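Local coordinates for protein of unknown function with cystatin-like fold (Xanthomonas campestris pv. campestris, PDB 3G8Z), which is of unknown function but adopts a cystatin-like fold with a SnoaL-like domain, probably related to polyketide cyclases, at residues A[86-91]-A[102-107]. Sequence-based numbering, arbitrary orientation.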
ATOM      1  N   ILE A  86      -5.944   2.055  15.421  1.00 25.89           N
ATOM      2  CA  ILE A  86      -5.889   2.866  14.226  1.00 26.52           C
ATOM      3  C   ILE A  86      -6.510   4.189  14.626  1.00 27.11           C
ATOM      4  O   ILE A  86      -7.741   4.331  14.687  1.00 28.11           O
ATOM      5  CB  ILE A  86      -6.634   2.206  13.062  1.00 26.53           C
ATOM      6  CG1 ILE A  86      -6.007   0.841  12.758  1.00 27.26           C
ATOM      7  CG2 ILE A  86      -6.581   3.099  11.837  1.00 26.25           C
ATOM      8  CD1 ILE A  86      -6.674   0.061  11.618  1.00 27.76           C
ATOM      9  N   SER A  87      -5.654   5.149  14.953  1.00 27.41           N
ATOM     10  CA  SER A  87      -6.105   6.410  15.518  1.00 28.32           C
ATOM     11  C   SER A  87      -6.693   7.324  14.463  1.00 28.74           C
ATOM     12  O   SER A  87      -7.499   8.212  14.783  1.00 29.29           O
ATOM     13  CB  SER A  87      -4.954   7.105  16.271  1.00 28.63           C
ATOM     14  OG  SER A  87      -3.743   7.023  15.553  1.00 30.17           O
ATOM     15  N   ARG A  88      -6.334   7.095  13.206  1.00 27.86           N
ATOM     16  CA  ARG A  88      -6.851   7.900  12.122  1.00 29.03           C
ATOM     17  C   ARG A  88      -6.727   7.138  10.840  1.00 27.32           C
ATOM     18  O   ARG A  88      -5.684   6.575  10.577  1.00 27.50           O
ATOM     19  CB  ARG A  88      -6.073   9.224  11.979  1.00 28.79           C
ATOM     20  CG  ARG A  88      -6.834  10.278  11.136  1.00 31.57           C
ATOM     21  CD  ARG A  88      -5.979  11.484  10.773  1.00 32.04           C
ATOM     22  NE  ARG A  88      -4.803  11.057  10.019  1.00 36.90           N
ATOM     23  CZ  ARG A  88      -3.556  11.086  10.493  1.00 37.11           C
ATOM     24  NH1 ARG A  88      -3.322  11.529  11.717  1.00 38.00           N
ATOM     25  NH2 ARG A  88      -2.544  10.661   9.741  1.00 36.32           N
ATOM     26  N   ALA A  89      -7.795   7.114  10.055  1.00 27.09           N
ATOM     27  CA  ALA A  89      -7.746   6.565   8.721  1.00 26.89           C
ATOM     28  C   ALA A  89      -7.822   7.729   7.750  1.00 26.81           C
ATOM     29  O   ALA A  89      -8.684   8.590   7.874  1.00 25.51           O
ATOM     30  CB  ALA A  89      -8.900   5.599   8.470  1.00 27.52           C
ATOM     31  N   ASP A  90      -6.918   7.745   6.784  1.00 25.62           N
ATOM     32  CA  ASP A  90      -6.842   8.848   5.852  1.00 25.74           C
ATOM     33  C   ASP A  90      -7.556   8.506   4.555  1.00 25.07           C
ATOM     34  O   ASP A  90      -8.709   8.896   4.375  1.00 26.88           O
ATOM     35  CB  ASP A  90      -5.398   9.231   5.615  1.00 26.28           C
ATOM     36  CG  ASP A  90      -4.721   9.704   6.884  1.00 27.13           C
ATOM     37  OD1 ASP A  90      -5.294  10.558   7.585  1.00 28.60           O
ATOM     38  OD2 ASP A  90      -3.632   9.201   7.190  1.00 31.71           O
ATOM     39  N   ASP A  91      -6.908   7.773   3.665  1.00 22.82           N
ATOM     40  CA  ASP A  91      -7.492   7.485   2.361  1.00 22.18           C
ATOM     41  C   ASP A  91      -7.693   5.991   2.147  1.00 21.30           C
ATOM     42  O   ASP A  91      -6.876   5.187   2.575  1.00 21.46           O
ATOM     43  CB  ASP A  91      -6.586   8.027   1.248  1.00 22.14           C
ATOM     44  CG  ASP A  91      -6.574   9.544   1.189  1.00 24.33           C
ATOM     45  OD1 ASP A  91      -7.667  10.142   1.113  1.00 26.84           O
ATOM     46  OD2 ASP A  91      -5.479  10.141   1.205  1.00 21.42           O
ATOM     47  N   THR A 102      -4.360   4.257   4.004  1.00 19.95           N
ATOM     48  CA  THR A 102      -3.339   5.014   4.668  1.00 20.45           C
ATOM     49  C   THR A 102      -3.915   5.439   6.001  1.00 21.03           C
ATOM     50  O   THR A 102      -5.091   5.811   6.089  1.00 20.89           O
ATOM     51  CB  THR A 102      -2.899   6.265   3.850  1.00 20.58           C
ATOM     52  OG1 THR A 102      -4.060   6.971   3.409  1.00 20.26           O
ATOM     53  CG2 THR A 102      -2.096   5.833   2.635  1.00 21.56           C
ATOM     54  N   LEU A 103      -3.089   5.388   7.032  1.00 21.59           N
ATOM     55  CA  LEU A 103      -3.582   5.556   8.370  1.00 21.94           C
ATOM     56  C   LEU A 103      -2.494   5.910   9.350  1.00 22.63           C
ATOM     57  O   LEU A 103      -1.299   5.997   9.008  1.00 21.13           O
ATOM     58  CB  LEU A 103      -4.347   4.298   8.806  1.00 22.36           C
ATOM     59  CG  LEU A 103      -3.660   2.961   8.614  1.00 22.26           C
ATOM     60  CD1 LEU A 103      -2.579   2.810   9.690  1.00 23.71           C
ATOM     61  CD2 LEU A 103      -4.682   1.796   8.618  1.00 21.42           C
ATOM     62  N   GLU A 104      -2.937   6.193  10.563  1.00 23.62           N
ATOM     63  CA  GLU A 104      -2.061   6.392  11.691  1.00 24.80           C
ATOM     64  C   GLU A 104      -2.417   5.372  12.748  1.00 24.99           C
ATOM     65  O   GLU A 104      -3.599   5.118  13.019  1.00 24.41           O
ATOM     66  CB  GLU A 104      -2.245   7.790  12.282  1.00 24.94           C
ATOM     67  CG  GLU A 104      -1.268   8.093  13.403  1.00 26.81           C
ATOM     68  CD  GLU A 104      -1.666   9.285  14.236  1.00 29.59           C
ATOM     69  OE1 GLU A 104      -2.778   9.268  14.843  1.00 33.68           O
ATOM     70  OE2 GLU A 104      -0.845  10.231  14.295  1.00 35.48           O
ATOM     71  N   PHE A 105      -1.410   4.762  13.356  1.00 24.89           N
ATOM     72  CA  PHE A 105      -1.722   3.944  14.494  1.00 26.05           C
ATOM     73  C   PHE A 105      -0.925   4.362  15.706  1.00 25.50           C
ATOM     74  O   PHE A 105       0.092   5.051  15.595  1.00 24.20           O
ATOM     75  CB  PHE A 105      -1.635   2.457  14.162  1.00 28.46           C
ATOM     76  CG  PHE A 105      -0.305   2.007  13.731  1.00 29.31           C
ATOM     77  CD1 PHE A 105       0.617   1.580  14.656  1.00 32.35           C
ATOM     78  CD2 PHE A 105       0.025   1.968  12.379  1.00 31.99           C
ATOM     79  CE1 PHE A 105       1.882   1.133  14.258  1.00 33.10           C
ATOM     80  CE2 PHE A 105       1.273   1.542  11.966  1.00 32.05           C
ATOM     81  CZ  PHE A 105       2.218   1.123  12.906  1.00 33.23           C
ATOM     82  N   SER A 106      -1.458   4.009  16.871  1.00 24.81           N
ATOM     83  CA  SER A 106      -0.901   4.435  18.122  1.00 23.92           C
ATOM     84  C   SER A 106      -1.157   3.383  19.195  1.00 23.13           C
ATOM     85  O   SER A 106      -1.849   2.394  18.982  1.00 21.59           O
ATOM     86  CB  SER A 106      -1.532   5.771  18.518  1.00 25.39           C
ATOM     87  OG  SER A 106      -2.921   5.603  18.626  1.00 28.00           O
ATOM     88  N   GLY A 107      -0.553   3.594  20.353  1.00 22.21           N
ATOM     89  CA  GLY A 107      -0.661   2.652  21.409  1.00 21.59           C
ATOM     90  C   GLY A 107       0.335   3.006  22.485  1.00 21.67           C
ATOM     91  O   GLY A 107       1.235   3.804  22.287  1.00 19.44           O
TER
HETATM   92  O   HOH W   1      -3.231   9.091   1.948  1.00 18.84           O
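Strands 86-91 and 102-107 pair antiparallel as the two arms of a beta hairpin, at one edge of the curved sheet of this SnoaL-like, cystatin-like fold, where 85-95 is the outermost strand within the chain. The pairing is broken by a classic beta bulge: S87 and R88 together face E104, and both their amides turn to E104 O, S87 N at 2.8 Å and R88 N at 3.4 Å, each a weak bond. In return E104 N gives R88 O a nearly straight bond (167°) in the carbonyl plane. Two residues further along, D90 N donates to T102 O at 2.7 Å. At D91, T102 does double duty, its N bonding to D91 O while OG1, set between backbone N and carbonyl carbon, accepts D91 N; a water links that hydroxyl to D91 OD2.

One face is polar. R88 bends at chi3 (59°) and lays its guanidinium over E104 CB, gripping D90 side-on: R88 NE meets D90 OD1 at 2.5 Å and NH2 meets OD2, both through syn lone pairs and close to the guanidinium plane. R88 NH1 reaches E104 OE2 in a long salt bridge of 3.8 Å, the guanidinium and carboxylate planes 51° apart. S87 OG donates to E104 OE1 at 2.5 Å, from the anti side and tilted out of the carboxylate plane.

The opposite face is greasy. I86 lays CG2 and CD1 against L103, I86 CG2 coming within 4.0 Å of L103 CB, and helix 22-35 packs on I86 through I30 and I33. The F105 ring swings away from strand 86-91 toward F84.

Such chemistry implies that D90, with two bonds, fixes the guanidinium's rotation, whereas its approach to E104, which K115 also touches, is looser and mainly electrostatic.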